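Local coordinates for coiled-coil and C2 domain-containing protein 1-like (Drosophila melanogaster, PDB 6EI6) that binds phosphatidylinositol monophosphates and regulates endosomal sorting, supporting ESCRT-III by probably keeping its core component Shrub from polymerising inappropriately, at residues I108-E119 against R248-K256; P135-V144 against T156-P167. All blocks are in the same frame, centred on the assembly; numbering follows the deposited sequence.

Interaction 1 of 2, residues I108-E119 against R248-K256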
loop_
_atom_site.group_PDB
_atom_site.type_symbol
_atom_site.label_atom_id
_atom_site.label_comp_id
_atom_site.label_asym_id
_atom_site.label_seq_id
_atom_site.Cartn_x
_atom_site.Cartn_y
_atom_site.Cartn_z
ATOM N N ILE A 108 5.919 4.966 13.282
ATOM C CA ILE A 108 5.405 3.955 12.356
ATOM C C ILE A 108 4.373 3.070 13.041
ATOM O O ILE A 108 3.373 2.670 12.427
ATOM C CB ILE A 108 6.559 3.123 11.761
ATOM C CG1 ILE A 108 7.481 4.024 10.946
ATOM C CG2 ILE A 108 6.020 1.975 10.885
ATOM C CD1 ILE A 108 8.927 3.605 11.026
ATOM N N VAL A 109 4.580 2.776 14.329
ATOM C CA VAL A 109 3.690 1.878 15.057
ATOM C C VAL A 109 2.294 2.464 15.281
ATOM O O VAL A 109 1.377 1.720 15.650
ATOM C CB VAL A 109 4.448 1.460 16.345
ATOM C CG1 VAL A 109 3.532 1.109 17.509
ATOM C CG2 VAL A 109 5.371 0.272 16.046
ATOM N N HIS A 110 2.076 3.753 14.976
ATOM C CA HIS A 110 0.853 4.466 15.352
ATOM C C HIS A 110 0.195 5.207 14.185
ATOM O O HIS A 110 -0.461 6.229 14.405
ATOM C CB HIS A 110 1.131 5.473 16.479
ATOM C CG HIS A 110 1.396 4.846 17.813
ATOM N ND1 HIS A 110 1.300 3.486 18.036
ATOM C CD2 HIS A 110 1.764 5.392 18.994
ATOM C CE1 HIS A 110 1.583 3.224 19.298
ATOM N NE2 HIS A 110 1.875 4.363 19.899
ATOM N N CYS A 111 0.354 4.762 12.940
ATOM C CA CYS A 111 -0.450 5.342 11.861
ATOM C C CYS A 111 -1.624 4.411 11.620
ATOM O O CYS A 111 -1.469 3.195 11.681
ATOM C CB CYS A 111 0.359 5.579 10.576
ATOM S SG CYS A 111 1.232 4.207 9.782
ATOM N N ASN A 112 -2.813 4.965 11.429
ATOM C CA ASN A 112 -4.034 4.163 11.575
ATOM C C ASN A 112 -4.096 3.553 12.980
ATOM O O ASN A 112 -4.029 2.330 13.171
ATOM C CB ASN A 112 -4.138 3.061 10.508
ATOM C CG ASN A 112 -3.948 3.577 9.108
ATOM O OD1 ASN A 112 -4.200 4.742 8.833
ATOM N ND2 ASN A 112 -3.510 2.702 8.203
ATOM N N THR A 113 -4.212 4.434 13.977
ATOM C CA THR A 113 -4.418 3.955 15.343
ATOM C C THR A 113 -5.791 3.321 15.548
ATOM O O THR A 113 -5.971 2.573 16.512
ATOM C CB THR A 113 -4.261 5.085 16.346
ATOM O OG1 THR A 113 -5.124 6.165 15.961
ATOM C CG2 THR A 113 -2.831 5.558 16.375
ATOM N N ASP A 114 -6.757 3.610 14.672
ATOM C CA ASP A 114 -8.099 3.027 14.737
ATOM C C ASP A 114 -8.114 1.505 14.634
ATOM O O ASP A 114 -9.184 0.912 14.805
ATOM C CB ASP A 114 -8.957 3.601 13.614
ATOM C CG ASP A 114 -8.192 3.683 12.300
ATOM O OD1 ASP A 114 -7.738 2.625 11.805
ATOM O OD2 ASP A 114 -8.018 4.799 11.770
ATOM N N LEU A 115 -6.982 0.858 14.367
ATOM C CA LEU A 115 -6.943 -0.569 14.092
ATOM C C LEU A 115 -6.078 -1.293 15.110
ATOM O O LEU A 115 -4.992 -0.833 15.459
ATOM C CB LEU A 115 -6.388 -0.851 12.689
ATOM C CG LEU A 115 -7.307 -1.074 11.490
ATOM C CD1 LEU A 115 -8.459 -0.090 11.441
ATOM C CD2 LEU A 115 -6.469 -0.925 10.245
ATOM N N THR A 116 -6.552 -2.442 15.558
ATOM C CA THR A 116 -5.721 -3.336 16.346
ATOM C C THR A 116 -4.445 -3.675 15.580
ATOM O O THR A 116 -4.365 -3.542 14.358
ATOM C CB THR A 116 -6.517 -4.606 16.684
ATOM O OG1 THR A 116 -7.650 -4.235 17.475
ATOM C CG2 THR A 116 -5.702 -5.636 17.460
ATOM N N ASP A 117 -3.424 -4.087 16.330
ATOM C CA ASP A 117 -2.241 -4.699 15.739
ATOM C C ASP A 117 -2.593 -5.921 14.896
ATOM O O ASP A 117 -1.896 -6.223 13.918
ATOM C CB ASP A 117 -1.257 -5.090 16.856
ATOM C CG ASP A 117 0.087 -5.574 16.317
ATOM O OD1 ASP A 117 0.893 -4.714 15.872
ATOM O OD2 ASP A 117 0.325 -6.809 16.332
ATOM N N SER A 118 -3.651 -6.644 15.261
ATOM C CA SER A 118 -4.002 -7.901 14.614
ATOM C C SER A 118 -5.019 -7.728 13.493
ATOM O O SER A 118 -5.468 -8.728 12.929
ATOM C CB SER A 118 -4.549 -8.886 15.648
ATOM O OG SER A 118 -5.814 -8.450 16.134
ATOM N N GLU A 119 -5.378 -6.497 13.149
ATOM C CA GLU A 119 -6.530 -6.229 12.300
ATOM C C GLU A 119 -6.118 -5.697 10.935
ATOM O O GLU A 119 -5.368 -4.716 10.837
ATOM C CB GLU A 119 -7.470 -5.228 12.965
ATOM C CG GLU A 119 -8.417 -5.896 13.910
ATOM C CD GLU A 119 -9.484 -4.968 14.430
ATOM O OE1 GLU A 119 -9.318 -3.718 14.336
ATOM O OE2 GLU A 119 -10.499 -5.511 14.936
ATOM N N ARG A 248 -6.210 -1.501 4.753
ATOM C CA ARG A 248 -5.564 -0.734 5.805
ATOM C C ARG A 248 -5.117 -1.643 6.932
ATOM O O ARG A 248 -5.846 -2.549 7.334
ATOM C CB ARG A 248 -6.502 0.327 6.348
ATOM C CG ARG A 248 -7.087 1.221 5.272
ATOM C CD ARG A 248 -8.087 2.201 5.864
ATOM N NE ARG A 248 -7.458 3.129 6.809
ATOM C CZ ARG A 248 -7.651 3.095 8.128
ATOM N NH1 ARG A 248 -8.452 2.173 8.670
ATOM N NH2 ARG A 248 -7.047 3.985 8.910
ATOM N N VAL A 249 -3.921 -1.377 7.455
ATOM C CA VAL A 249 -3.426 -2.032 8.660
ATOM C C VAL A 249 -2.969 -0.959 9.642
ATOM O O VAL A 249 -2.805 0.213 9.288
ATOM C CB VAL A 249 -2.293 -3.024 8.365
ATOM C CG1 VAL A 249 -2.849 -4.226 7.646
ATOM C CG2 VAL A 249 -1.218 -2.341 7.531
ATOM N N ARG A 250 -2.818 -1.373 10.906
ATOM C CA ARG A 250 -2.340 -0.449 11.931
ATOM C C ARG A 250 -0.894 -0.030 11.672
ATOM O O ARG A 250 -0.529 1.125 11.886
ATOM C CB ARG A 250 -2.469 -1.075 13.320
ATOM C CG ARG A 250 -1.324 -0.724 14.241
ATOM C CD ARG A 250 -1.701 -0.717 15.710
ATOM N NE ARG A 250 -2.316 0.559 16.077
ATOM C CZ ARG A 250 -2.585 0.927 17.325
ATOM N NH1 ARG A 250 -2.280 0.118 18.324
ATOM N NH2 ARG A 250 -3.152 2.102 17.570
ATOM N N ASN A 251 -0.047 -0.942 11.220
ATOM C CA ASN A 251 1.284 -0.538 10.796
ATOM C C ASN A 251 1.781 -1.560 9.792
ATOM O O ASN A 251 1.218 -2.658 9.698
ATOM C CB ASN A 251 2.243 -0.397 11.994
ATOM C CG ASN A 251 2.205 -1.592 12.918
ATOM O OD1 ASN A 251 1.575 -1.544 13.971
ATOM N ND2 ASN A 251 2.887 -2.666 12.545
ATOM N N PRO A 252 2.811 -1.229 9.012
ATOM C CA PRO A 252 3.288 -2.169 7.995
ATOM C C PRO A 252 3.777 -3.473 8.606
ATOM O O PRO A 252 4.187 -3.529 9.766
ATOM C CB PRO A 252 4.427 -1.406 7.312
ATOM C CG PRO A 252 4.127 0.038 7.547
ATOM C CD PRO A 252 3.446 0.097 8.885
ATOM N N ILE A 253 3.701 -4.542 7.810
ATOM C CA ILE A 253 4.198 -5.842 8.245
ATOM C C ILE A 253 5.647 -5.728 8.710
ATOM O O ILE A 253 6.025 -6.245 9.767
ATOM C CB ILE A 253 4.050 -6.882 7.114
ATOM C CG1 ILE A 253 2.618 -6.914 6.576
ATOM C CG2 ILE A 253 4.441 -8.260 7.602
ATOM C CD1 ILE A 253 1.581 -6.986 7.637
ATOM N N LEU A 254 6.483 -5.065 7.915
ATOM C CA LEU A 254 7.902 -4.900 8.228
ATOM C C LEU A 254 8.178 -3.618 9.002
ATOM O O LEU A 254 9.141 -2.894 8.709
ATOM C CB LEU A 254 8.717 -4.940 6.941
ATOM C CG LEU A 254 8.408 -6.117 6.020
ATOM C CD1 LEU A 254 9.243 -6.015 4.724
ATOM C CD2 LEU A 254 8.654 -7.416 6.777
ATOM N N THR A 255 7.323 -3.309 9.977
ATOM C CA THR A 255 7.544 -2.157 10.834
ATOM C C THR A 255 8.853 -2.286 11.605
ATOM O O THR A 255 9.570 -1.297 11.793
ATOM C CB THR A 255 6.368 -1.998 11.792
ATOM O OG1 THR A 255 5.280 -1.339 11.120
ATOM C CG2 THR A 255 6.782 -1.195 13.026
ATOM N N LYS A 256 9.201 -3.505 12.014
ATOM C CA LYS A 256 10.340 -3.687 12.906
ATOM C C LYS A 256 11.624 -3.243 12.235
ATOM O O LYS A 256 12.395 -2.463 12.811
ATOM C CB LYS A 256 10.445 -5.141 13.356
ATOM C CG LYS A 256 11.557 -5.394 14.355
ATOM C CD LYS A 256 11.528 -6.828 14.902
ATOM C CE LYS A 256 12.481 -6.980 16.101
ATOM N NZ LYS A 256 11.903 -7.759 17.259
HETATM O O HOH W 1 -5.708 5.197 6.289
#

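Interaction 2 of 2, residues P135-V144 against T156-P167. With SO4 (sulfate ion), chain D.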
loop_
_atom_site.group_PDB
_atom_site.type_symbol
_atom_site.label_atom_id
_atom_site.label_comp_id
_atom_site.label_asym_id
_atom_site.label_seq_id
_atom_site.Cartn_x
_atom_site.Cartn_y
_atom_site.Cartn_z
ATOM N N PRO A 135 -28.814 1.193 -17.746
ATOM C CA PRO A 135 -28.420 2.460 -17.115
ATOM C C PRO A 135 -28.565 2.337 -15.610
ATOM O O PRO A 135 -27.702 1.777 -14.917
ATOM C CB PRO A 135 -29.406 3.479 -17.711
ATOM C CG PRO A 135 -30.626 2.662 -18.102
ATOM C CD PRO A 135 -30.136 1.260 -18.405
ATOM N N LYS A 136 -29.692 2.860 -15.123
ATOM C CA LYS A 136 -30.273 2.584 -13.816
ATOM C C LYS A 136 -30.586 1.087 -13.711
ATOM O O LYS A 136 -30.139 0.313 -14.564
ATOM C CB LYS A 136 -31.502 3.490 -13.647
ATOM C CG LYS A 136 -32.232 3.467 -12.314
ATOM C CD LYS A 136 -33.726 3.726 -12.515
ATOM C CE LYS A 136 -34.381 2.768 -13.519
ATOM N NZ LYS A 136 -34.296 1.318 -13.198
ATOM N N ASP A 137 -31.385 0.676 -12.710
ATOM C CA ASP A 137 -31.410 -0.672 -12.127
ATOM C C ASP A 137 -30.580 -1.704 -12.874
ATOM O O ASP A 137 -31.090 -2.716 -13.375
ATOM C CB ASP A 137 -32.832 -1.221 -11.958
ATOM C CG ASP A 137 -32.899 -2.386 -10.929
ATOM O OD1 ASP A 137 -33.561 -2.204 -9.879
ATOM O OD2 ASP A 137 -32.337 -3.492 -11.164
ATOM N N VAL A 138 -29.297 -1.406 -12.991
ATOM C CA VAL A 138 -28.301 -2.401 -12.650
ATOM C C VAL A 138 -28.185 -2.347 -11.127
ATOM O O VAL A 138 -28.101 -1.260 -10.539
ATOM C CB VAL A 138 -26.974 -2.138 -13.381
ATOM C CG1 VAL A 138 -26.161 -1.009 -12.748
ATOM C CG2 VAL A 138 -26.185 -3.418 -13.530
ATOM N N ASP A 139 -28.368 -3.496 -10.482
ATOM C CA ASP A 139 -28.203 -3.631 -9.043
ATOM C C ASP A 139 -26.942 -4.444 -8.827
ATOM O O ASP A 139 -26.743 -5.466 -9.496
ATOM C CB ASP A 139 -29.397 -4.320 -8.372
ATOM C CG ASP A 139 -30.689 -3.548 -8.529
ATOM O OD1 ASP A 139 -30.635 -2.305 -8.648
ATOM O OD2 ASP A 139 -31.773 -4.184 -8.523
ATOM N N THR A 140 -26.088 -3.991 -7.910
ATOM C CA THR A 140 -24.764 -4.579 -7.781
ATOM C C THR A 140 -24.429 -4.812 -6.320
ATOM O O THR A 140 -24.963 -4.163 -5.418
ATOM C CB THR A 140 -23.694 -3.700 -8.431
ATOM O OG1 THR A 140 -24.010 -2.328 -8.181
ATOM C CG2 THR A 140 -23.667 -3.923 -9.924
ATOM N N TYR A 141 -23.543 -5.777 -6.111
ATOM C CA TYR A 141 -22.929 -6.044 -4.822
ATOM C C TYR A 141 -21.551 -6.634 -5.107
ATOM O O TYR A 141 -21.280 -7.107 -6.215
ATOM C CB TYR A 141 -23.808 -6.969 -3.961
ATOM C CG TYR A 141 -23.899 -8.380 -4.476
ATOM C CD1 TYR A 141 -24.844 -8.735 -5.436
ATOM C CD2 TYR A 141 -23.031 -9.358 -4.019
ATOM C CE1 TYR A 141 -24.918 -10.028 -5.924
ATOM C CE2 TYR A 141 -23.097 -10.648 -4.505
ATOM C CZ TYR A 141 -24.046 -10.977 -5.460
ATOM O OH TYR A 141 -24.096 -12.270 -5.939
ATOM N N VAL A 142 -20.666 -6.582 -4.112
ATOM C CA VAL A 142 -19.273 -6.990 -4.279
ATOM C C VAL A 142 -18.948 -8.057 -3.242
ATOM O O VAL A 142 -19.219 -7.869 -2.054
ATOM C CB VAL A 142 -18.313 -5.787 -4.153
ATOM C CG1 VAL A 142 -16.892 -6.188 -4.507
ATOM C CG2 VAL A 142 -18.780 -4.624 -5.010
ATOM N N ARG A 143 -18.391 -9.176 -3.695
ATOM C CA ARG A 143 -17.858 -10.203 -2.815
ATOM C C ARG A 143 -16.372 -9.977 -2.583
ATOM O O ARG A 143 -15.632 -9.640 -3.512
ATOM C CB ARG A 143 -18.040 -11.591 -3.417
ATOM C CG ARG A 143 -19.463 -11.986 -3.693
ATOM C CD ARG A 143 -19.549 -13.492 -3.975
ATOM N NE ARG A 143 -20.931 -13.930 -4.140
ATOM C CZ ARG A 143 -21.814 -14.034 -3.146
ATOM N NH1 ARG A 143 -21.475 -13.726 -1.892
ATOM N NH2 ARG A 143 -23.051 -14.444 -3.412
ATOM N N VAL A 144 -15.934 -10.194 -1.345
ATOM C CA VAL A 144 -14.550 -9.989 -0.938
ATOM C C VAL A 144 -14.010 -11.312 -0.431
ATOM O O VAL A 144 -14.648 -11.970 0.396
ATOM C CB VAL A 144 -14.429 -8.911 0.151
ATOM C CG1 VAL A 144 -12.959 -8.775 0.588
ATOM C CG2 VAL A 144 -15.010 -7.572 -0.341
ATOM N N THR A 156 -16.883 -12.528 2.254
ATOM C CA THR A 156 -18.028 -11.731 2.663
ATOM C C THR A 156 -18.493 -10.938 1.451
ATOM O O THR A 156 -17.961 -11.106 0.352
ATOM C CB THR A 156 -17.692 -10.821 3.854
ATOM O OG1 THR A 156 -18.743 -9.859 4.022
ATOM C CG2 THR A 156 -16.392 -10.068 3.622
ATOM N N LYS A 157 -19.490 -10.068 1.647
ATOM C CA LYS A 157 -20.032 -9.309 0.523
ATOM C C LYS A 157 -20.696 -8.027 1.007
ATOM O O LYS A 157 -21.162 -7.943 2.144
ATOM C CB LYS A 157 -21.041 -10.136 -0.290
ATOM C CG LYS A 157 -22.433 -10.265 0.340
ATOM C CD LYS A 157 -23.444 -10.817 -0.655
ATOM C CE LYS A 157 -24.856 -10.861 -0.074
ATOM N NZ LYS A 157 -25.170 -12.208 0.477
ATOM N N THR A 158 -20.733 -7.032 0.125
ATOM C CA THR A 158 -21.403 -5.779 0.417
ATOM C C THR A 158 -22.911 -5.941 0.260
ATOM O O THR A 158 -23.414 -6.938 -0.277
ATOM C CB THR A 158 -20.914 -4.661 -0.507
ATOM O OG1 THR A 158 -21.671 -4.663 -1.731
ATOM C CG2 THR A 158 -19.426 -4.830 -0.825
ATOM N N ASN A 159 -23.638 -4.923 0.716
ATOM C CA ASN A 159 -25.074 -4.866 0.492
ATOM C C ASN A 159 -25.340 -4.798 -1.005
ATOM O O ASN A 159 -24.413 -4.858 -1.817
ATOM C CB ASN A 159 -25.696 -3.646 1.185
ATOM C CG ASN A 159 -25.873 -3.837 2.685
ATOM O OD1 ASN A 159 -25.678 -4.932 3.231
ATOM N ND2 ASN A 159 -26.247 -2.758 3.360
ATOM N N VAL A 160 -26.595 -4.648 -1.390
ATOM C CA VAL A 160 -26.948 -4.482 -2.785
ATOM C C VAL A 160 -27.379 -3.029 -2.927
ATOM O O VAL A 160 -28.452 -2.631 -2.456
ATOM C CB VAL A 160 -28.047 -5.458 -3.235
ATOM C CG1 VAL A 160 -28.310 -5.319 -4.737
ATOM C CG2 VAL A 160 -27.679 -6.914 -2.865
ATOM N N ILE A 161 -26.527 -2.208 -3.532
ATOM C CA ILE A 161 -27.007 -0.916 -3.997
ATOM C C ILE A 161 -27.956 -1.171 -5.154
ATOM O O ILE A 161 -27.811 -2.156 -5.899
ATOM C CB ILE A 161 -25.847 0.014 -4.404
ATOM C CG1 ILE A 161 -25.090 -0.556 -5.605
ATOM C CG2 ILE A 161 -24.930 0.260 -3.228
ATOM C CD1 ILE A 161 -25.674 -0.188 -6.980
ATOM N N ARG A 162 -28.939 -0.287 -5.305
ATOM C CA ARG A 162 -29.950 -0.434 -6.336
ATOM C C ARG A 162 -29.876 0.760 -7.273
ATOM O O ARG A 162 -29.756 1.906 -6.818
ATOM C CB ARG A 162 -31.359 -0.583 -5.727
ATOM C CG ARG A 162 -31.594 -1.916 -4.970
ATOM C CD ARG A 162 -32.822 -1.863 -4.033
ATOM N NE ARG A 162 -32.458 -1.770 -2.615
ATOM C CZ ARG A 162 -33.187 -1.152 -1.684
ATOM N NH1 ARG A 162 -34.341 -0.575 -2.007
ATOM N NH2 ARG A 162 -32.764 -1.114 -0.424
ATOM N N ASP A 163 -29.881 0.470 -8.577
ATOM C CA ASP A 163 -30.200 1.441 -9.618
ATOM C C ASP A 163 -29.091 2.460 -9.858
ATOM O O ASP A 163 -29.324 3.668 -9.741
ATOM C CB ASP A 163 -31.510 2.171 -9.274
ATOM C CG ASP A 163 -32.703 1.220 -9.084
ATOM O OD1 ASP A 163 -32.544 -0.010 -9.199
ATOM O OD2 ASP A 163 -33.808 1.720 -8.780
ATOM N N THR A 164 -27.897 1.985 -10.225
ATOM C CA THR A 164 -26.814 2.877 -10.638
ATOM C C THR A 164 -25.623 2.118 -11.207
ATOM O O THR A 164 -25.200 1.095 -10.654
ATOM C CB THR A 164 -26.338 3.761 -9.476
ATOM O OG1 THR A 164 -25.106 4.389 -9.835
ATOM C CG2 THR A 164 -26.136 2.963 -8.195
ATOM N N SER A 165 -25.085 2.630 -12.321
ATOM C CA SER A 165 -23.853 2.124 -12.925
ATOM C C SER A 165 -22.603 2.508 -12.132
ATOM O O SER A 165 -21.529 1.949 -12.379
ATOM C CB SER A 165 -23.734 2.663 -14.354
ATOM O OG SER A 165 -22.657 2.086 -15.079
ATOM N N SER A 166 -22.712 3.459 -11.209
ATOM C CA SER A 166 -21.586 3.956 -10.417
ATOM C C SER A 166 -21.971 3.876 -8.945
ATOM O O SER A 166 -22.202 4.900 -8.288
ATOM C CB SER A 166 -21.211 5.385 -10.820
ATOM O OG SER A 166 -20.645 5.422 -12.129
ATOM N N PRO A 167 -22.073 2.659 -8.408
ATOM C CA PRO A 167 -22.516 2.484 -7.020
ATOM C C PRO A 167 -21.577 3.128 -6.013
ATOM O O PRO A 167 -20.359 3.201 -6.216
ATOM C CB PRO A 167 -22.512 0.963 -6.841
ATOM C CG PRO A 167 -21.676 0.421 -7.924
ATOM C CD PRO A 167 -21.826 1.369 -9.073
HETATM S S SO4 D . -24.256 -16.314 0.037
HETATM O O1 SO4 D . -24.146 -14.851 0.017
HETATM O O2 SO4 D . -23.039 -16.890 0.627
HETATM O O3 SO4 D . -25.427 -16.715 0.832
HETATM O O4 SO4 D . -24.417 -16.804 -1.335
#

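Interaction 1 of 2, residues I108-E119 against R248-K256
R248, on strand 241-249, reaches across to the N112-L115 turn. Its CB lies 4.1 Å from L115 CD2. The chain then bends at CG-CD (chi3 64°), which turns NE and the guanidinium toward the turn. R248 NE donates to a water, 2.8 Å from that water's O, and the water donates on to N112 OD1. At the tip, two nitrogens grip D114 end-on in a salt bridge. R248 NH1 meets D114 OD1 at 3.2 Å from above the carboxylate plane. R248 NH2 meets D114 OD2 at 3.1 Å on its syn lone pair. The two planes are 50° apart. R248 NH1 also forms a salt bridge with E121. L115 CD1 touches R248 NH1 at 3.6 Å. N112 ND2 sits over one face of this guanidinium and donates a nearly straight bond (167°) to V249 O at 2.8 Å. A leucine in place of R248 would probably leave D114 and E121 without their shared cation and the turn freer to move. L115 O lies over one face of the R250 guanidinium and V109 O over the other. T255 OG1 and N251 ND2 reach P252 O from opposite faces of its plane. I108 CG2 packs on P252 CD at 3.8 Å. One arginine thus probably offsets much of the charge of two acids, while apolar contacts beside the bonded P252 O help join the C2 sandwich to helix 255-263.

Interaction 2 of 2, residues P135-V144 against T156-P167
K157 and R143 lie side by side, and both meet the flat ring of Y141. Over one face of the R143 guanidinium is Y141 CE2, 3.8 Å above the plane. In turn R143 NE lies at the edge of the Y141 ring, in its plane. K157 CD approaches that ring obliquely, 3.7 Å from Y141 CD2. The Y198 ring lies nearly parallel to Y141, and Y141 OH is hydrogen-bonded to D207. A sulfate, probably from the crystallisation liquor, sits at the edge of the guanidinium. K157 NZ binds its O1 at 2.9 Å, and the bond from R143 NH1 to the same O1 is weak.

The backbone carrying these groups is an antiparallel hairpin of strands 140-145 and 155-157. V144 and T156 are a hydrogen-bonded pair, and R143 and K157 a non-hydrogen-bonded one. The register then shifts before T140 and I161. There T158 OG1, set between its backbone N and carbonyl carbon (chi1 86°), accepts from V142 N at 3.2 Å and donates to N159 O. T158 CG2 packs on V142 CB at 3.6 Å.

Beyond the strands, D163 N donates to D139 OD1 at 2.9 Å, nearly along its C-O axis. The D139 and D163 carboxylates run side by side, planes 19° apart. D137 adds a third acid. Calcium-binding C2 domains carry metal-binding aspartates in comparable loops, but this domain lacks most of the key residues. R143 and K157 can thus hold an anion, here a sulfate, while the loops beyond the strands gather three acids, probably eased by protons or cations.

How the interactions relate
Interaction 2 lies within the C2 sandwich; interaction 1 lies where the sandwich meets the helical part. Their centres are 31 Å apart. Interaction 1 is the more central: it is about 12 Å from the chain centre, against 26 Å for interaction 2. Both are only partly buried. They share no strand. Interaction 1 ties the linker before strand 119-128 to strand 241-249 and the segment after it, in one sheet of the sandwich. Interaction 2 is a hairpin edge of the other sheet. Loop-to-strand side-chain bonds dominate the first; backbone pairing dominates the second. In interaction 1 an arginine pairs with acids; in interaction 2 a basic pair meets a sulfate and, apart from it, three acids lie close together.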